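Local coordinates for pectate lyase (Bacillus subtilis, PDB 5AMV), which cleaves polygalacturonate by calcium-dependent elimination, giving oligosaccharides with an unsaturated galacturonosyl group at the non-reducing end, at residues 55-60 against 132-137; 125-130 against 147-152; 290-295 against 377-382. All blocks are in the same frame, centred on the assembly; numbering follows the deposited sequence. Where two conformers were deposited one is given.

Contact 1. Residues 55-60 against 132-137; sequences IIYIKG and VGSGTN
Parallel strand pairing joins Ile56, Tyr57 and Ile58 to Val132, Gly133 and Ser134, where strands 54-58 and 129-133 lie as neighbours in the right-handed parallel beta-helix of this polysaccharide lyase 1 enzyme. Three backbone bonds set the register. Val132 N gives its hydrogen to Ile56 O at 3.0 Å. Val132 O takes the one from Ile58 N at 2.9 Å. One step on, Ser134 N reaches Ile58 O at 2.8 Å. Val132 O also meets Tyr57 CA in a C-H...O contact. On one face, Tyr57 and Val132 run side by side and point the same way. The tyrosine CG, beside the backbone N and anti to the carbonyl carbon (chi1 -72°), brings the ring beside the valine methyl, CD1 3.5 Å from Val132 CG2. The ring's other neighbours include Val32 and Thr34 of strand 32-35, while Ile58 points to the reverse face of the pair. Further on the link becomes wet: one water accepts from Gly60 N at 2.7 Å and donates to both Ser134 O and Asn137 OD1, bridging the two segments. Val132's peptide N and O are thus both spent on strand 54-58, at Ile56 and Ile58. These direct amide bonds fix the register of the two strands, whereas past Ser134 a shared water takes over the link.

Contact 2. Residues 125-130 against 147-152; sequences IPANTT and IKSDNV
Ile125 O is gripped twice: the hydroxyl of Ser149 donates to it from OG at 2.7 Å, and a water donates to it while accepting from Lys148 N. Ser149 reaches it because chi1 of 59° places OG between its own backbone N and carbonyl carbon, turned toward Ile125 O. Further along is a corner of the parallel beta-helix between two of its sheets, with Asn128 and Asn151, both at positive phi, in register on successive coils. Backbone bonds hold it, Asn128 N to Asp150 O at 3.2 Å and Thr129 N to Asn151 O at 3.2 Å. The two asparagine side chains cross at about a right angle, their amide planes 71° apart. Asn151 ND2 meets a lone pair of Asn128 OD1 at 2.9 Å in a nearly straight bond (172° at the hydrogen). Both amides have second partners, Asn128 ND2 on Thr51 O and Asn151 OD1 on the backbone N of Thr22 and Gly23, which should fix which way each is flipped. Inward, Ile125 CG1 packs on Ile147 CG1 at 3.9 Å, and its CG2 meets Val152 CG1 at 3.8 Å. Leu45 of helix 38-45 covers Ile125 and Pro126, and Ile186 of strand 186-189 backs Ile147. The contact therefore spans the bend that carries each segment from the sheet of strands 122-124 and 144-147 to paired strands 129-133 and 152-155.

Contact 3. Residues 290-295 against 377-382; sequences VYNNYY and GSIDAS
Asn292 and Asp380 meet with their side chains crossing at about a right angle, yet the amide and carboxylate planes are only 18° apart. Asp380 N donates to a lone pair of Asn292 OD1 at 2.8 Å, in the carbonyl plane, while Asn292 ND2 returns a bond to Asp380 O at 3.1 Å, its acceptor tilted 17° from the amide plane. One side-chain amide thus reads both the N-H and the C=O of a single residue in a loop without strand pairing. Asn292 sits at a corner of a parallel beta-helix coil, between strand parts 290-291 and 294-295, where its positive phi gives a left-handed backbone; CG beside its own backbone N (chi1 -69°) carries the amide out to the loop. Asn322 is a second partner to both groups, its O accepting from Asn292 ND2 and its ND2 donating to Asp380 O. Cut back to alanine, Asn292 would give up both bonds, and Asp380 N-H would probably be left without this acceptor while Asp380 O kept its bond from Asn322. The carboxylate lies beside the amide but finds its hydrogen bonds outside the pair, OD2 with His270 NE2 and Asn388 ND2.

Beside this pair the Tyr291 ring crosses Ile379 obliquely. Ile379 CG1 sits over one face in a CH-pi contact, 4.2 Å from the ring centroid. Two waters in the ring plane link Tyr291 OH to Gly377 N and Ser378 O, so the hydroxyl reaches the loop through solvent. Around this, Thr267 of strand 266-274 touches Tyr291 and His270 touches Asn292, Gln321 of strand 317-326 touches Ile379, and Val385 packs on Asn292, where the loop into C-terminal helix 382-392 crosses the strands.

In the fold
After strand 32-35 and helix 38-45 the chain lays down strand 54-58, and contact 1 closes when 132-137 returns beside it after a long excursion rich in helix. Contact 2 opens inside that loop, at 125-130, and closes beyond it at 147-152, so the two cross. They share strand 129-133, which has 54-58 and 152-155 as neighbours, and they touch where Ile56 N approaches Thr130 O at 2.8 Å, a probable hydrogen bond. Contact 3 follows in series, its centre about 27 Å from that of either. It ties strand 287-296, further along the beta-helix, to the loop before the C-terminal helix 382-392.

Contact 1. Residues 55-60 against 132-137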
loop_
_atom_site.group_PDB
_atom_site.type_symbol
_atom_site.label_atom_id
_atom_site.label_comp_id
_atom_site.label_asym_id
_atom_site.label_seq_id
_atom_site.Cartn_x
_atom_site.Cartn_y
_atom_site.Cartn_z
ATOM N N ILE A 55 -1.066 -20.092 -10.998
ATOM C CA ILE A 55 -0.501 -20.011 -9.675
ATOM C C ILE A 55 0.984 -19.772 -9.867
ATOM O O ILE A 55 1.631 -20.455 -10.678
ATOM C CB ILE A 55 -0.754 -21.304 -8.878
ATOM C CG1 ILE A 55 -2.251 -21.476 -8.653
ATOM C CG2 ILE A 55 -0.019 -21.283 -7.500
ATOM C CD1 ILE A 55 -2.679 -22.849 -8.244
ATOM N N ILE A 56 1.518 -18.818 -9.114
ATOM C CA ILE A 56 2.929 -18.454 -9.211
ATOM C C ILE A 56 3.512 -18.475 -7.826
ATOM O O ILE A 56 3.097 -17.678 -6.985
ATOM C CB ILE A 56 3.100 -17.038 -9.802
ATOM C CG1 ILE A 56 2.562 -16.990 -11.231
ATOM C CG2 ILE A 56 4.598 -16.577 -9.751
ATOM C CD1 ILE A 56 2.460 -15.572 -11.809
ATOM N N TYR A 57 4.474 -19.389 -7.600
ATOM C CA TYR A 57 5.219 -19.473 -6.353
ATOM C C TYR A 57 6.472 -18.609 -6.455
ATOM O O TYR A 57 7.237 -18.779 -7.394
ATOM C CB TYR A 57 5.686 -20.925 -6.066
ATOM C CG TYR A 57 4.520 -21.789 -5.668
ATOM C CD1 TYR A 57 3.987 -21.704 -4.377
ATOM C CD2 TYR A 57 3.913 -22.651 -6.595
ATOM C CE1 TYR A 57 2.867 -22.497 -3.996
ATOM C CE2 TYR A 57 2.835 -23.439 -6.220
ATOM C CZ TYR A 57 2.314 -23.349 -4.933
ATOM O OH TYR A 57 1.222 -24.137 -4.630
ATOM N N ILE A 58 6.691 -17.727 -5.485
ATOM C CA ILE A 58 7.937 -16.956 -5.432
ATOM C C ILE A 58 8.939 -17.708 -4.578
ATOM O O ILE A 58 8.702 -17.962 -3.372
ATOM C CB ILE A 58 7.710 -15.493 -4.922
ATOM C CG1 ILE A 58 6.727 -14.843 -5.919
ATOM C CG2 ILE A 58 9.083 -14.752 -4.720
ATOM C CD1 ILE A 58 6.860 -13.368 -6.174
ATOM N N LYS A 59 10.058 -18.064 -5.210
ATOM C CA LYS A 59 11.120 -18.770 -4.527
ATOM C C LYS A 59 12.316 -17.843 -4.244
ATOM O O LYS A 59 13.009 -17.395 -5.194
ATOM C CB LYS A 59 11.524 -19.978 -5.403
ATOM C CG LYS A 59 12.678 -20.757 -4.873
ATOM C CD LYS A 59 12.990 -21.954 -5.769
ATOM C CE LYS A 59 14.032 -22.817 -5.076
ATOM N NZ LYS A 59 14.483 -23.896 -6.025
ATOM N N GLY A 60 12.525 -17.547 -2.955
ATOM C CA GLY A 60 13.671 -16.736 -2.523
ATOM C C GLY A 60 13.403 -15.268 -2.797
ATOM O O GLY A 60 12.256 -14.825 -2.813
ATOM N N VAL A 132 2.062 -16.511 -4.447
ATOM C CA VAL A 132 2.295 -16.829 -3.046
ATOM C C VAL A 132 3.781 -17.101 -2.807
ATOM O O VAL A 132 4.462 -17.660 -3.666
ATOM C CB VAL A 132 1.441 -18.014 -2.502
ATOM C CG1 VAL A 132 -0.088 -17.707 -2.624
ATOM C CG2 VAL A 132 1.753 -19.283 -3.248
ATOM N N GLY A 133 4.275 -16.674 -1.658
ATOM C CA GLY A 133 5.664 -16.975 -1.335
ATOM C C GLY A 133 5.867 -18.419 -0.944
ATOM O O GLY A 133 5.036 -19.019 -0.230
ATOM N N SER A 134 6.980 -18.995 -1.387
ATOM C CA SER A 134 7.363 -20.333 -0.950
ATOM C C SER A 134 8.138 -20.235 0.368
ATOM O O SER A 134 9.104 -19.468 0.484
ATOM C CB SER A 134 8.218 -21.010 -2.031
ATOM O OG SER A 134 7.441 -21.367 -3.155
ATOM N N GLY A 135 7.721 -20.998 1.371
ATOM C CA GLY A 135 8.432 -20.995 2.636
ATOM C C GLY A 135 8.312 -19.649 3.332
ATOM O O GLY A 135 7.322 -18.944 3.169
ATOM N N THR A 136 9.345 -19.281 4.091
ATOM C CA THR A 136 9.234 -18.137 4.981
ATOM C C THR A 136 10.136 -16.964 4.565
ATOM O O THR A 136 10.215 -15.960 5.295
ATOM C CB THR A 136 9.551 -18.494 6.445
ATOM O OG1 THR A 136 10.917 -18.917 6.553
ATOM C CG2 THR A 136 8.585 -19.556 6.987
ATOM N N ASN A 137 10.778 -17.055 3.405
ATOM C CA ASN A 137 11.716 -15.990 3.025
ATOM C C ASN A 137 11.524 -15.519 1.595
ATOM O O ASN A 137 12.465 -14.982 0.987
ATOM C CB ASN A 137 13.169 -16.477 3.225
ATOM C CG ASN A 137 13.542 -17.631 2.273
ATOM O OD1 ASN A 137 12.674 -18.282 1.667
ATOM N ND2 ASN A 137 14.861 -17.876 2.128
HETATM O O HOH W 1 11.289 -18.413 -0.665
#

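Contact 2. Residues 125-130 against 147-152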
loop_
_atom_site.group_PDB
_atom_site.type_symbol
_atom_site.label_atom_id
_atom_site.label_comp_id
_atom_site.label_asym_id
_atom_site.label_seq_id
_atom_site.Cartn_x
_atom_site.Cartn_y
_atom_site.Cartn_z
ATOM N N ILE A 125 -0.360 -7.476 -12.835
ATOM C CA ILE A 125 -0.842 -8.802 -12.464
ATOM C C ILE A 125 -2.173 -9.053 -13.197
ATOM O O ILE A 125 -3.166 -8.336 -12.949
ATOM C CB ILE A 125 -1.054 -8.945 -10.938
ATOM C CG1 ILE A 125 0.140 -8.318 -10.154
ATOM C CG2 ILE A 125 -1.328 -10.432 -10.597
ATOM C CD1 ILE A 125 1.582 -8.886 -10.495
ATOM N N PRO A 126 -2.188 -10.025 -14.121
ATOM C CA PRO A 126 -3.421 -10.248 -14.883
ATOM C C PRO A 126 -4.457 -10.989 -14.065
ATOM O O PRO A 126 -4.198 -11.458 -12.941
ATOM C CB PRO A 126 -2.944 -11.133 -16.051
ATOM C CG PRO A 126 -1.837 -11.968 -15.458
ATOM C CD PRO A 126 -1.157 -11.056 -14.415
ATOM N N ALA A 127 -5.669 -11.065 -14.620
ATOM C CA ALA A 127 -6.798 -11.672 -13.928
ATOM C C ALA A 127 -6.586 -13.150 -13.593
ATOM O O ALA A 127 -5.879 -13.880 -14.329
ATOM C CB ALA A 127 -8.054 -11.536 -14.812
ATOM N N ASN A 128 -7.271 -13.609 -12.540
ATOM C CA ASN A 128 -7.287 -15.026 -12.135
ATOM C C ASN A 128 -5.889 -15.532 -11.833
ATOM O O ASN A 128 -5.419 -16.533 -12.403
ATOM C CB ASN A 128 -7.959 -15.908 -13.214
ATOM C CG ASN A 128 -9.301 -15.348 -13.674
ATOM O OD1 ASN A 128 -10.147 -14.980 -12.864
ATOM N ND2 ASN A 128 -9.492 -15.260 -14.987
ATOM N N THR A 129 -5.212 -14.807 -10.940
ATOM C CA THR A 129 -3.815 -15.107 -10.620
ATOM C C THR A 129 -3.680 -15.209 -9.126
ATOM O O THR A 129 -4.219 -14.354 -8.400
ATOM C CB THR A 129 -2.907 -13.989 -11.106
ATOM O OG1 THR A 129 -3.022 -13.844 -12.530
ATOM C CG2 THR A 129 -1.463 -14.281 -10.758
ATOM N N THR A 130 -2.946 -16.232 -8.671
ATOM C CA THR A 130 -2.527 -16.342 -7.285
ATOM C C THR A 130 -1.005 -16.324 -7.245
ATOM O O THR A 130 -0.359 -17.076 -7.966
ATOM C CB THR A 130 -3.023 -17.640 -6.620
ATOM O OG1 THR A 130 -4.463 -17.604 -6.534
ATOM C CG2 THR A 130 -2.362 -17.848 -5.196
ATOM N N ILE A 147 -2.273 -3.982 -9.989
ATOM C CA ILE A 147 -3.414 -4.840 -10.264
ATOM C C ILE A 147 -4.536 -3.983 -10.836
ATOM O O ILE A 147 -5.142 -3.188 -10.107
ATOM C CB ILE A 147 -3.898 -5.673 -9.007
ATOM C CG1 ILE A 147 -2.729 -6.404 -8.350
ATOM C CG2 ILE A 147 -5.011 -6.631 -9.446
ATOM C CD1 ILE A 147 -3.022 -6.852 -6.862
ATOM N N LYS A 148 -4.800 -4.131 -12.138
ATOM C CA LYS A 148 -5.920 -3.438 -12.798
ATOM C C LYS A 148 -7.034 -4.418 -13.110
ATOM O O LYS A 148 -8.115 -4.021 -13.547
ATOM C CB LYS A 148 -5.457 -2.803 -14.139
ATOM C CG LYS A 148 -4.214 -1.948 -13.991
ATOM C CD LYS A 148 -3.843 -1.162 -15.296
ATOM C CE LYS A 148 -3.389 -2.100 -16.407
ATOM N NZ LYS A 148 -3.156 -1.358 -17.709
ATOM N N SER A 149 -6.766 -5.687 -12.855
ATOM C CA SER A 149 -7.615 -6.788 -13.280
ATOM C C SER A 149 -8.514 -7.282 -12.139
ATOM O O SER A 149 -8.481 -6.765 -11.003
ATOM C CB SER A 149 -6.691 -7.918 -13.724
ATOM O OG SER A 149 -5.856 -8.294 -12.630
ATOM N N ASP A 150 -9.311 -8.306 -12.438
ATOM C CA ASP A 150 -10.167 -8.944 -11.449
ATOM C C ASP A 150 -9.614 -10.268 -10.982
ATOM O O ASP A 150 -9.077 -11.043 -11.772
ATOM C CB ASP A 150 -11.571 -9.177 -12.042
ATOM C CG ASP A 150 -12.590 -9.707 -11.010
ATOM O OD1 ASP A 150 -13.151 -8.859 -10.279
ATOM O OD2 ASP A 150 -12.883 -10.930 -10.938
ATOM N N ASN A 151 -9.795 -10.538 -9.692
ATOM C CA ASN A 151 -9.667 -11.881 -9.126
ATOM C C ASN A 151 -8.205 -12.272 -8.932
ATOM O O ASN A 151 -7.635 -13.098 -9.655
ATOM C CB ASN A 151 -10.413 -12.934 -9.966
ATOM C CG ASN A 151 -10.546 -14.251 -9.235
ATOM O OD1 ASN A 151 -10.633 -14.275 -8.002
ATOM N ND2 ASN A 151 -10.590 -15.352 -9.983
ATOM N N VAL A 152 -7.601 -11.661 -7.917
ATOM C CA VAL A 152 -6.167 -11.800 -7.705
ATOM C C VAL A 152 -5.871 -12.009 -6.241
ATOM O O VAL A 152 -6.413 -11.289 -5.379
ATOM C CB VAL A 152 -5.368 -10.550 -8.259
ATOM C CG1 VAL A 152 -3.884 -10.625 -7.857
ATOM C CG2 VAL A 152 -5.493 -10.430 -9.807
HETATM O O HOH W 2 -3.277 -5.733 -13.916
HETATM O O HOH W 3 -12.364 -12.627 -13.183
#

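Contact 3. Residues 290-295 against 377-382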
loop_
_atom_site.group_PDB
_atom_site.type_symbol
_atom_site.label_atom_id
_atom_site.label_comp_id
_atom_site.label_asym_id
_atom_site.label_seq_id
_atom_site.Cartn_x
_atom_site.Cartn_y
_atom_site.Cartn_z
ATOM N N VAL A 290 -12.620 -1.522 8.891
ATOM C CA VAL A 290 -11.312 -1.578 9.529
ATOM C C VAL A 290 -11.481 -2.256 10.888
ATOM O O VAL A 290 -12.047 -1.668 11.813
ATOM C CB VAL A 290 -10.781 -0.141 9.663
ATOM C CG1 VAL A 290 -9.423 -0.084 10.473
ATOM C CG2 VAL A 290 -10.685 0.522 8.261
ATOM N N TYR A 291 -11.082 -3.503 11.021
ATOM C CA TYR A 291 -11.270 -4.147 12.337
ATOM C C TYR A 291 -10.118 -5.018 12.790
ATOM O O TYR A 291 -9.432 -5.662 11.977
ATOM C CB TYR A 291 -12.612 -4.932 12.411
ATOM C CG TYR A 291 -12.678 -6.263 11.665
ATOM C CD1 TYR A 291 -12.329 -7.460 12.303
ATOM C CD2 TYR A 291 -13.131 -6.324 10.350
ATOM C CE1 TYR A 291 -12.385 -8.694 11.657
ATOM C CE2 TYR A 291 -13.218 -7.601 9.680
ATOM C CZ TYR A 291 -12.856 -8.743 10.351
ATOM O OH TYR A 291 -12.953 -9.974 9.710
ATOM N N ASN A 292 -9.934 -5.092 14.113
ATOM C CA ASN A 292 -8.899 -5.966 14.672
ATOM C C ASN A 292 -7.482 -5.702 14.134
ATOM O O ASN A 292 -6.702 -6.649 13.984
ATOM C CB ASN A 292 -9.231 -7.477 14.478
ATOM C CG ASN A 292 -10.409 -7.969 15.305
ATOM O OD1 ASN A 292 -10.919 -9.062 15.040
ATOM N ND2 ASN A 292 -10.834 -7.186 16.323
ATOM N N ASN A 293 -7.151 -4.439 13.854
ATOM C CA ASN A 293 -5.791 -4.091 13.446
ATOM C C ASN A 293 -5.041 -3.585 14.662
ATOM O O ASN A 293 -5.651 -3.091 15.623
ATOM C CB ASN A 293 -5.824 -3.056 12.310
ATOM C CG ASN A 293 -6.558 -3.554 11.090
ATOM O OD1 ASN A 293 -6.084 -4.427 10.350
ATOM N ND2 ASN A 293 -7.782 -3.064 10.899
ATOM N N TYR A 294 -3.709 -3.689 14.619
ATOM C CA TYR A 294 -2.865 -3.324 15.740
ATOM C C TYR A 294 -1.864 -2.292 15.209
ATOM O O TYR A 294 -1.189 -2.562 14.208
ATOM C CB TYR A 294 -2.119 -4.522 16.305
ATOM C CG TYR A 294 -1.247 -4.113 17.458
ATOM C CD1 TYR A 294 -1.807 -3.543 18.618
ATOM C CD2 TYR A 294 0.136 -4.296 17.394
ATOM C CE1 TYR A 294 -1.037 -3.167 19.665
ATOM C CE2 TYR A 294 0.958 -3.906 18.479
ATOM C CZ TYR A 294 0.356 -3.338 19.606
ATOM O OH TYR A 294 1.162 -2.958 20.644
ATOM N N TYR A 295 -1.822 -1.126 15.846
ATOM C CA TYR A 295 -0.947 -0.025 15.414
ATOM C C TYR A 295 -0.017 0.266 16.569
ATOM O O TYR A 295 -0.460 0.409 17.740
ATOM C CB TYR A 295 -1.774 1.261 15.082
ATOM C CG TYR A 295 -2.947 1.032 14.141
ATOM C CD1 TYR A 295 -4.112 0.433 14.608
ATOM C CD2 TYR A 295 -2.863 1.392 12.786
ATOM C CE1 TYR A 295 -5.205 0.200 13.754
ATOM C CE2 TYR A 295 -3.958 1.137 11.916
ATOM C CZ TYR A 295 -5.103 0.557 12.430
ATOM O OH TYR A 295 -6.206 0.284 11.638
ATOM N N GLY A 377 -15.675 -11.924 8.827
ATOM C CA GLY A 377 -15.478 -13.066 9.703
ATOM C C GLY A 377 -15.638 -12.642 11.153
ATOM O O GLY A 377 -16.122 -11.524 11.452
ATOM N N SER A 378 -15.204 -13.510 12.053
ATOM C CA SER A 378 -15.323 -13.249 13.489
ATOM C C SER A 378 -14.494 -12.049 13.933
ATOM O O SER A 378 -13.323 -11.922 13.578
ATOM C CB SER A 378 -14.908 -14.488 14.272
ATOM O OG SER A 378 -15.892 -15.487 14.125
ATOM N N ILE A 379 -15.113 -11.172 14.722
ATOM C CA ILE A 379 -14.430 -9.999 15.260
ATOM C C ILE A 379 -13.921 -10.297 16.673
ATOM O O ILE A 379 -14.721 -10.525 17.593
ATOM C CB ILE A 379 -15.348 -8.752 15.195
ATOM C CG1 ILE A 379 -15.801 -8.521 13.748
ATOM C CG2 ILE A 379 -14.639 -7.509 15.783
ATOM C CD1 ILE A 379 -16.769 -7.379 13.591
ATOM N N ASP A 380 -12.600 -10.320 16.844
ATOM C CA ASP A 380 -11.965 -10.556 18.142
ATOM C C ASP A 380 -12.330 -9.418 19.070
ATOM O O ASP A 380 -12.480 -8.262 18.663
ATOM C CB ASP A 380 -10.432 -10.576 18.042
ATOM C CG ASP A 380 -9.905 -11.662 17.114
ATOM O OD1 ASP A 380 -10.630 -12.653 16.833
ATOM O OD2 ASP A 380 -8.743 -11.512 16.657
ATOM N N ALA A 381 -12.432 -9.754 20.341
ATOM C CA ALA A 381 -12.452 -8.742 21.409
ATOM C C ALA A 381 -11.183 -7.884 21.327
ATOM O O ALA A 381 -10.068 -8.393 21.100
ATOM C CB ALA A 381 -12.526 -9.451 22.785
ATOM N N SER A 382 -11.335 -6.586 21.557
ATOM C CA SER A 382 -10.167 -5.693 21.538
ATOM C C SER A 382 -9.001 -6.134 22.409
ATOM O O SER A 382 -7.836 -5.993 22.030
ATOM C CB SER A 382 -10.584 -4.297 21.924
ATOM O OG SER A 382 -11.673 -3.863 21.138
HETATM O O HOH W 4 -13.565 -10.416 7.119
HETATM O O HOH W 5 -12.115 -11.992 11.199
#